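PDB 6Z5S: H subunit of photosynthetic reaction center complex from Rhodopseudomonas palustris, which probably caps the cytoplasmic face of the photosynthetic reaction centre, held in the membrane by one helix, and helps shape the quinone-reducing side of the complex. Local coordinates for residues Leu174-Leu178 and Leu190-Pro194; Asp32-Gly36 and Thr72-Thr76; Phe103-Pro109 and Gly240-Ala246. One frame throughout, in Å; residues are numbered along the deposited sequence.

Contact 1. Residues Leu174-Leu178 and Leu190-Pro194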
loop_
_atom_site.group_PDB
_atom_site.type_symbol
_atom_site.label_atom_id
_atom_site.label_comp_id
_atom_site.label_asym_id
_atom_site.label_seq_id
_atom_site.Cartn_x
_atom_site.Cartn_y
_atom_site.Cartn_z
ATOM N N LEU D 174 25.747 13.413 2.869
ATOM C CA LEU D 174 24.914 14.133 1.920
ATOM C C LEU D 174 25.334 15.591 1.913
ATOM O O LEU D 174 25.573 16.172 2.971
ATOM C CB LEU D 174 23.435 14.009 2.298
ATOM C CG LEU D 174 22.402 14.642 1.375
ATOM C CD1 LEU D 174 22.406 13.961 0.022
ATOM C CD2 LEU D 174 21.029 14.574 2.016
ATOM N N ALA D 175 25.420 16.175 0.723
ATOM C CA ALA D 175 25.740 17.588 0.597
ATOM C C ALA D 175 24.471 18.409 0.775
ATOM O O ALA D 175 23.495 18.211 0.048
ATOM C CB ALA D 175 26.383 17.872 -0.756
ATOM N N ARG D 176 24.480 19.326 1.740
ATOM C CA ARG D 176 23.308 20.147 2.013
ATOM C C ARG D 176 23.450 21.577 1.513
ATOM O O ARG D 176 22.493 22.128 0.966
ATOM C CB ARG D 176 23.004 20.170 3.514
ATOM C CG ARG D 176 22.808 18.812 4.161
ATOM C CD ARG D 176 21.973 17.879 3.308
ATOM N NE ARG D 176 20.541 18.087 3.485
ATOM C CZ ARG D 176 19.775 17.381 4.310
ATOM N NH1 ARG D 176 20.303 16.416 5.050
ATOM N NH2 ARG D 176 18.479 17.642 4.397
ATOM N N TYR D 177 24.613 22.197 1.679
ATOM C CA TYR D 177 24.784 23.589 1.297
ATOM C C TYR D 177 26.088 23.770 0.544
ATOM O O TYR D 177 27.063 23.054 0.773
ATOM C CB TYR D 177 24.770 24.513 2.516
ATOM C CG TYR D 177 23.489 24.443 3.296
ATOM C CD1 TYR D 177 22.407 25.232 2.954
ATOM C CD2 TYR D 177 23.357 23.581 4.368
ATOM C CE1 TYR D 177 21.234 25.165 3.658
ATOM C CE2 TYR D 177 22.188 23.508 5.079
ATOM C CZ TYR D 177 21.130 24.301 4.718
ATOM O OH TYR D 177 19.957 24.232 5.427
ATOM N N LEU D 178 26.087 24.737 -0.366
ATOM C CA LEU D 178 27.293 25.241 -1.003
ATOM C C LEU D 178 27.615 26.602 -0.414
ATOM O O LEU D 178 26.758 27.487 -0.390
ATOM C CB LEU D 178 27.118 25.371 -2.515
ATOM C CG LEU D 178 26.573 24.176 -3.284
ATOM C CD1 LEU D 178 26.451 24.532 -4.748
ATOM C CD2 LEU D 178 27.472 22.974 -3.098
ATOM N N LEU D 190 25.353 30.884 2.328
ATOM C CA LEU D 190 25.013 29.503 2.037
ATOM C C LEU D 190 23.989 29.432 0.915
ATOM O O LEU D 190 23.182 30.341 0.720
ATOM C CB LEU D 190 24.475 28.806 3.282
ATOM C CG LEU D 190 25.543 28.444 4.310
ATOM C CD1 LEU D 190 24.914 27.785 5.508
ATOM C CD2 LEU D 190 26.581 27.538 3.689
ATOM N N LEU D 191 24.042 28.339 0.166
ATOM C CA LEU D 191 23.101 28.080 -0.919
ATOM C C LEU D 191 22.620 26.646 -0.792
ATOM O O LEU D 191 23.438 25.713 -0.921
ATOM C CB LEU D 191 23.765 28.319 -2.270
ATOM C CG LEU D 191 23.125 27.669 -3.487
ATOM C CD1 LEU D 191 21.733 28.199 -3.700
ATOM C CD2 LEU D 191 23.982 27.918 -4.698
ATOM N N PRO D 192 21.338 26.415 -0.522
ATOM C CA PRO D 192 20.855 25.040 -0.397
ATOM C C PRO D 192 21.017 24.290 -1.706
ATOM O O PRO D 192 20.732 24.815 -2.782
ATOM C CB PRO D 192 19.380 25.214 -0.023
ATOM C CG PRO D 192 19.276 26.595 0.495
ATOM C CD PRO D 192 20.275 27.393 -0.267
ATOM N N VAL D 193 21.497 23.051 -1.601
ATOM C CA VAL D 193 21.724 22.241 -2.798
ATOM C C VAL D 193 20.463 22.074 -3.637
ATOM O O VAL D 193 20.544 22.226 -4.866
ATOM C CB VAL D 193 22.355 20.890 -2.408
ATOM C CG1 VAL D 193 22.395 19.962 -3.600
ATOM C CG2 VAL D 193 23.747 21.101 -1.857
ATOM N N PRO D 194 19.288 21.774 -3.070
ATOM C CA PRO D 194 18.099 21.625 -3.921
ATOM C C PRO D 194 17.737 22.874 -4.697
ATOM O O PRO D 194 17.006 22.779 -5.687
ATOM C CB PRO D 194 16.999 21.254 -2.921
ATOM C CG PRO D 194 17.716 20.641 -1.796
ATOM C CD PRO D 194 18.986 21.410 -1.675
#

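Contact 2. Residues Asp32-Gly36 and Thr72-Thr76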
loop_
_atom_site.group_PDB
_atom_site.type_symbol
_atom_site.label_atom_id
_atom_site.label_comp_id
_atom_site.label_asym_id
_atom_site.label_seq_id
_atom_site.Cartn_x
_atom_site.Cartn_y
_atom_site.Cartn_z
ATOM N N ASP D 32 -3.513 14.813 14.869
ATOM C CA ASP D 32 -3.189 15.785 13.832
ATOM C C ASP D 32 -3.167 17.213 14.353
ATOM O O ASP D 32 -2.601 18.090 13.693
ATOM C CB ASP D 32 -4.199 15.705 12.693
ATOM C CG ASP D 32 -3.983 14.515 11.791
ATOM O OD1 ASP D 32 -2.930 13.859 11.893
ATOM O OD2 ASP D 32 -4.877 14.237 10.967
ATOM N N LYS D 33 -3.785 17.477 15.502
ATOM C CA LYS D 33 -3.971 18.832 15.997
ATOM C C LYS D 33 -2.966 19.203 17.074
ATOM O O LYS D 33 -3.273 20.010 17.953
ATOM C CB LYS D 33 -5.393 19.011 16.516
ATOM C CG LYS D 33 -6.429 18.802 15.451
ATOM C CD LYS D 33 -7.715 19.482 15.796
ATOM C CE LYS D 33 -8.711 19.321 14.681
ATOM N NZ LYS D 33 -9.981 20.007 14.989
ATOM N N ARG D 34 -1.769 18.639 17.019
ATOM C CA ARG D 34 -0.725 18.967 17.972
ATOM C C ARG D 34 0.133 20.140 17.524
ATOM O O ARG D 34 0.991 20.586 18.288
ATOM C CB ARG D 34 0.159 17.747 18.226
ATOM C CG ARG D 34 -0.520 16.649 19.017
ATOM C CD ARG D 34 0.497 15.762 19.692
ATOM N NE ARG D 34 -0.123 14.731 20.513
ATOM C CZ ARG D 34 -0.564 14.923 21.750
ATOM N NH1 ARG D 34 -0.460 16.112 22.321
ATOM N NH2 ARG D 34 -1.109 13.922 22.418
ATOM N N GLU D 35 -0.067 20.644 16.312
ATOM C CA GLU D 35 0.592 21.856 15.857
ATOM C C GLU D 35 -0.441 22.736 15.180
ATOM O O GLU D 35 -1.354 22.233 14.524
ATOM C CB GLU D 35 1.739 21.566 14.880
ATOM C CG GLU D 35 2.885 20.754 15.459
ATOM C CD GLU D 35 4.010 21.616 16.008
ATOM O OE1 GLU D 35 3.885 22.856 15.986
ATOM O OE2 GLU D 35 5.025 21.050 16.460
ATOM N N GLY D 36 -0.296 24.044 15.344
ATOM C CA GLY D 36 -1.134 24.980 14.627
ATOM C C GLY D 36 -2.467 25.274 15.259
ATOM O O GLY D 36 -3.394 25.673 14.554
ATOM N N THR D 72 8.195 20.698 24.531
ATOM C CA THR D 72 6.752 20.514 24.571
ATOM C C THR D 72 6.141 21.057 23.290
ATOM O O THR D 72 6.311 22.235 22.971
ATOM C CB THR D 72 6.139 21.200 25.784
ATOM O OG1 THR D 72 6.616 20.568 26.973
ATOM C CG2 THR D 72 4.647 21.075 25.738
ATOM N N VAL D 73 5.436 20.198 22.563
ATOM C CA VAL D 73 4.685 20.621 21.387
ATOM C C VAL D 73 3.240 20.841 21.813
ATOM O O VAL D 73 2.760 20.159 22.729
ATOM C CB VAL D 73 4.789 19.600 20.245
ATOM C CG1 VAL D 73 6.217 19.489 19.778
ATOM C CG2 VAL D 73 4.258 18.255 20.679
ATOM N N PRO D 74 2.505 21.772 21.191
ATOM C CA PRO D 74 2.831 22.633 20.049
ATOM C C PRO D 74 3.993 23.594 20.266
ATOM O O PRO D 74 4.211 24.069 21.376
ATOM C CB PRO D 74 1.537 23.420 19.843
ATOM C CG PRO D 74 0.882 23.401 21.153
ATOM C CD PRO D 74 1.150 22.045 21.688
ATOM N N SER D 75 4.736 23.868 19.196
ATOM C CA SER D 75 5.847 24.815 19.235
ATOM C C SER D 75 5.325 26.213 18.911
ATOM O O SER D 75 5.520 26.758 17.826
ATOM C CB SER D 75 6.940 24.390 18.266
ATOM O OG SER D 75 7.461 23.122 18.606
ATOM N N THR D 76 4.649 26.798 19.897
ATOM C CA THR D 76 3.981 28.074 19.674
ATOM C C THR D 76 4.977 29.206 19.452
ATOM O O THR D 76 4.656 30.184 18.771
ATOM C CB THR D 76 3.062 28.383 20.850
ATOM O OG1 THR D 76 2.188 27.272 21.064
ATOM C CG2 THR D 76 2.222 29.609 20.564
#

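Contact 3. Residues Phe103-Pro109 and Gly240-Ala246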
loop_
_atom_site.group_PDB
_atom_site.type_symbol
_atom_site.label_atom_id
_atom_site.label_comp_id
_atom_site.label_asym_id
_atom_site.label_seq_id
_atom_site.Cartn_x
_atom_site.Cartn_y
_atom_site.Cartn_z
ATOM N N PHE D 103 11.596 39.361 0.735
ATOM C CA PHE D 103 12.829 38.623 0.983
ATOM C C PHE D 103 13.329 38.854 2.398
ATOM O O PHE D 103 13.817 37.924 3.049
ATOM C CB PHE D 103 13.893 39.022 -0.033
ATOM C CG PHE D 103 13.680 38.429 -1.385
ATOM C CD1 PHE D 103 12.851 39.043 -2.295
ATOM C CD2 PHE D 103 14.308 37.258 -1.743
ATOM C CE1 PHE D 103 12.651 38.500 -3.536
ATOM C CE2 PHE D 103 14.111 36.711 -2.985
ATOM C CZ PHE D 103 13.284 37.335 -3.882
ATOM N N ALA D 104 13.215 40.083 2.894
ATOM C CA ALA D 104 13.651 40.400 4.246
ATOM C C ALA D 104 12.569 40.156 5.285
ATOM O O ALA D 104 12.886 39.803 6.425
ATOM C CB ALA D 104 14.109 41.856 4.324
ATOM N N ASP D 105 11.301 40.334 4.918
ATOM C CA ASP D 105 10.224 40.122 5.874
ATOM C C ASP D 105 10.040 38.650 6.198
ATOM O O ASP D 105 9.660 38.306 7.323
ATOM C CB ASP D 105 8.922 40.695 5.330
ATOM C CG ASP D 105 9.056 42.136 4.910
ATOM O OD1 ASP D 105 10.056 42.774 5.290
ATOM O OD2 ASP D 105 8.165 42.625 4.188
ATOM N N GLY D 106 10.300 37.771 5.239
ATOM C CA GLY D 106 10.005 36.372 5.431
ATOM C C GLY D 106 8.515 36.117 5.401
ATOM O O GLY D 106 7.935 35.654 6.385
ATOM N N VAL D 107 7.880 36.433 4.275
ATOM C CA VAL D 107 6.450 36.238 4.099
ATOM C C VAL D 107 6.219 35.475 2.805
ATOM O O VAL D 107 7.051 35.478 1.897
ATOM C CB VAL D 107 5.673 37.569 4.083
ATOM C CG1 VAL D 107 5.876 38.307 5.381
ATOM C CG2 VAL D 107 6.105 38.416 2.916
ATOM N N GLY D 108 5.072 34.812 2.736
ATOM C CA GLY D 108 4.709 34.040 1.574
ATOM C C GLY D 108 5.607 32.842 1.381
ATOM O O GLY D 108 5.995 32.171 2.339
ATOM N N PRO D 109 5.952 32.545 0.127
ATOM C CA PRO D 109 6.951 31.499 -0.131
ATOM C C PRO D 109 8.289 31.768 0.524
ATOM O O PRO D 109 9.115 30.853 0.594
ATOM C CB PRO D 109 7.075 31.505 -1.657
ATOM C CG PRO D 109 5.809 32.067 -2.125
ATOM C CD PRO D 109 5.378 33.071 -1.118
ATOM N N GLY D 240 13.389 30.489 -1.295
ATOM C CA GLY D 240 12.021 30.222 -1.690
ATOM C C GLY D 240 11.231 31.462 -2.037
ATOM O O GLY D 240 10.277 31.376 -2.812
ATOM N N ALA D 241 11.594 32.609 -1.465
ATOM C CA ALA D 241 10.901 33.846 -1.803
ATOM C C ALA D 241 11.009 34.156 -3.285
ATOM O O ALA D 241 10.068 34.690 -3.879
ATOM C CB ALA D 241 11.457 35.004 -0.982
ATOM N N GLY D 242 12.140 33.818 -3.901
ATOM C CA GLY D 242 12.323 34.088 -5.310
ATOM C C GLY D 242 11.384 33.325 -6.212
ATOM O O GLY D 242 11.161 33.744 -7.350
ATOM N N THR D 243 10.824 32.217 -5.732
ATOM C CA THR D 243 9.896 31.448 -6.550
ATOM C C THR D 243 8.633 32.226 -6.870
ATOM O O THR D 243 7.901 31.848 -7.788
ATOM C CB THR D 243 9.529 30.140 -5.850
ATOM O OG1 THR D 243 8.614 30.409 -4.783
ATOM C CG2 THR D 243 10.766 29.467 -5.289
ATOM N N LEU D 244 8.362 33.305 -6.148
ATOM C CA LEU D 244 7.151 34.068 -6.392
ATOM C C LEU D 244 7.444 35.549 -6.567
ATOM O O LEU D 244 6.724 36.244 -7.286
ATOM C CB LEU D 244 6.164 33.868 -5.247
ATOM C CG LEU D 244 4.710 34.200 -5.557
ATOM C CD1 LEU D 244 4.118 33.142 -6.453
ATOM C CD2 LEU D 244 3.916 34.323 -4.282
ATOM N N TYR D 245 8.492 36.046 -5.916
ATOM C CA TYR D 245 8.728 37.476 -5.852
ATOM C C TYR D 245 9.944 37.947 -6.630
ATOM O O TYR D 245 10.086 39.156 -6.836
ATOM C CB TYR D 245 8.869 37.922 -4.395
ATOM C CG TYR D 245 7.629 37.708 -3.580
ATOM C CD1 TYR D 245 6.459 38.372 -3.884
ATOM C CD2 TYR D 245 7.627 36.846 -2.500
ATOM C CE1 TYR D 245 5.325 38.184 -3.142
ATOM C CE2 TYR D 245 6.494 36.653 -1.752
ATOM C CZ TYR D 245 5.349 37.327 -2.078
ATOM O OH TYR D 245 4.217 37.136 -1.334
ATOM N N ALA D 246 10.826 37.050 -7.068
ATOM C CA ALA D 246 11.986 37.517 -7.826
ATOM C C ALA D 246 11.626 37.761 -9.286
ATOM O O ALA D 246 11.545 38.913 -9.727
ATOM C CB ALA D 246 13.135 36.512 -7.714
#

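Contact 1. Residues Leu174-Leu178 and Leu190-Pro194
Leu178 and Leu191 form a hydrogen-bonded antiparallel pair joining strand 174-182 to strand 188-192. Leu178 N reaches Leu191 O at 2.9 Å in a nearly straight bond (171° at the hydrogen), while the return bond, Leu191 N to Leu178 O, has the same length but is bent to 131°. Two residues further along, Val193 N donates to Arg176 O at 2.9 Å, where the chain is already leaving the strand for a 3-10 segment. Between these bonds lies the non-hydrogen-bonded pair Tyr177 and Pro192, where Tyr177 CA makes a CA-H...O contact with Leu191 O.

The apolar contacts divide over the two faces of the sheet. On the Tyr177 face, the phenol lies obliquely to Pro192, with Tyr177 CE1 4.0 Å from Pro192 CG; Leu190 brings CD2 to 3.7 Å from Tyr177 CB, while its CD1 stands over one ring face, displaced toward the rim. On the other face, Leu178 and Leu191 run alongside each other in the same direction, and Leu178 CD1 comes 4.2 Å from Leu191 CD2. Val193 has CG2 anti to its carbonyl carbon and CG1 anti to its N (chi1 171°), which lays CG2 along the backbone of 175-176, 3.5 Å from Ala175 O.

The polar ends turn to outside partners: Tyr177 OH bonds Glu232, and Arg176 forms a salt bridge with an acidic side chain of another protein chain. Arg176 and Tyr177 both face Trp167 in a classic beta bulge. In this hairpin of the PRC-barrel domain, backbone bonds thus fix the register, largely buried hydrocarbon fills both faces, and side-chain polarity is spent on helix 229-245, through Glu232, and on a partner protein.

Contact 2. Residues Asp32-Gly36 and Thr72-Thr76
Glu35 extends its carboxylate across to Ser75, and OE1 accepts a weak but fairly straight hydrogen bond from Ser75 N at 3.5 Å (165° at the hydrogen). The other oxygen, Glu35 OE2, rests 3.9 Å from Val73 CG1, the two side chains crossing at about a right angle. Glu35 CG lies beside the backbone N, and a bend at chi2 (-93°) turns the carboxylate toward Ser75 N and the Val73 side chain. Just before it, Arg34 O lies against Pro74, 3.3 Å from Pro74 CA; Pro74 N has no hydrogen to offer, so this is a van der Waals contact.

Further out, the same OE1 is held more firmly by a salt bridge to a basic side chain of another protein chain. Arg34 NE forms a salt bridge with Glu31 and its NH1 bonds Asp59 O, while Ser75 OG is bonded by Lys71. A cis peptide bond before Pro74 and an inverse gamma turn centred on Ser75 set the course of the chain as it leaves strand 70-73.

The contact therefore ties the stretch following the membrane helix to the end of the two-stranded antiparallel sheet 61-64/70-73. Lys33, which pairs with a cardiolipin through NZ, and a ubiquinone-10 about 8 Å from the Glu35 side chain place it at the membrane interface, typical of where the H-subunit helix emerges into its cytoplasmic part.

Contact 3. Residues Phe103-Pro109 and Gly240-Ala246
Phe103 offers one ring face to Ala241, whose CB stands 3.9 Å from the ring centroid and 20° off the normal, a CH-pi contact somewhat displaced toward the rim. At the ring's edge, near its plane, Ala246 CB approaches Phe103 CZ at 3.9 Å, and Tyr245 CB lies equally far from Phe103 CE1, in an oblique direction. The Phe103 and Tyr245 side chains pass one another, running in opposite directions. The Tyr245 ring carries its neighbour Leu244 CD2 over one face, and meets Pro109 CD obliquely at CE2, 3.8 Å away.

Pro109 is the second point of attachment. Its CG packs 3.6 Å from Leu244 CB, its ring crossing that side chain at about a right angle, and its CB lies 3.4 Å from Gly240 O. That carbonyl is already gripped by Thr243, through both N and OG1, the hydroxyl bond being 2.8 Å long; a chi1 of 75° places OG1 between the backbone N and carbonyl carbon, folded back over the turn. No hydrogen bond crosses between the segments.

Around this patch, Tyr238 meets the Phe103 ring edge-to-face from within helix 229-245, while Pro98 of strand 96-98 and Pro102 of helix 102-105 adjoin Tyr245. The short helix 102-105 and the loop after it are thereby packed against the kinked last turns of helix 229-245, with the backbone of another protein chain packing on Pro109, Thr243 and Leu244.

How the contacts relate
Contact 1 is mostly buried and binds adjacent strands by backbone hydrogen bonds; contact 3, partly buried, joins helix 102-105 and the loop after it to helix 229-245 mainly by apolar and CH-pi packing, with no hydrogen bond across; contact 2, buried but small and at the membrane side, has one weak bond and much outside ionic pairing. Helix 229-245 links two of them: its Ile235 and Tyr239 touch contact 1, and its end forms half of contact 3, their centres 19 Å apart. Contact 1 is nested inside the loop that contact 3 closes. Contact 2 closes before either opens and lies about 29 Å, centre to centre, from contact 1. Other protein chains reach all three.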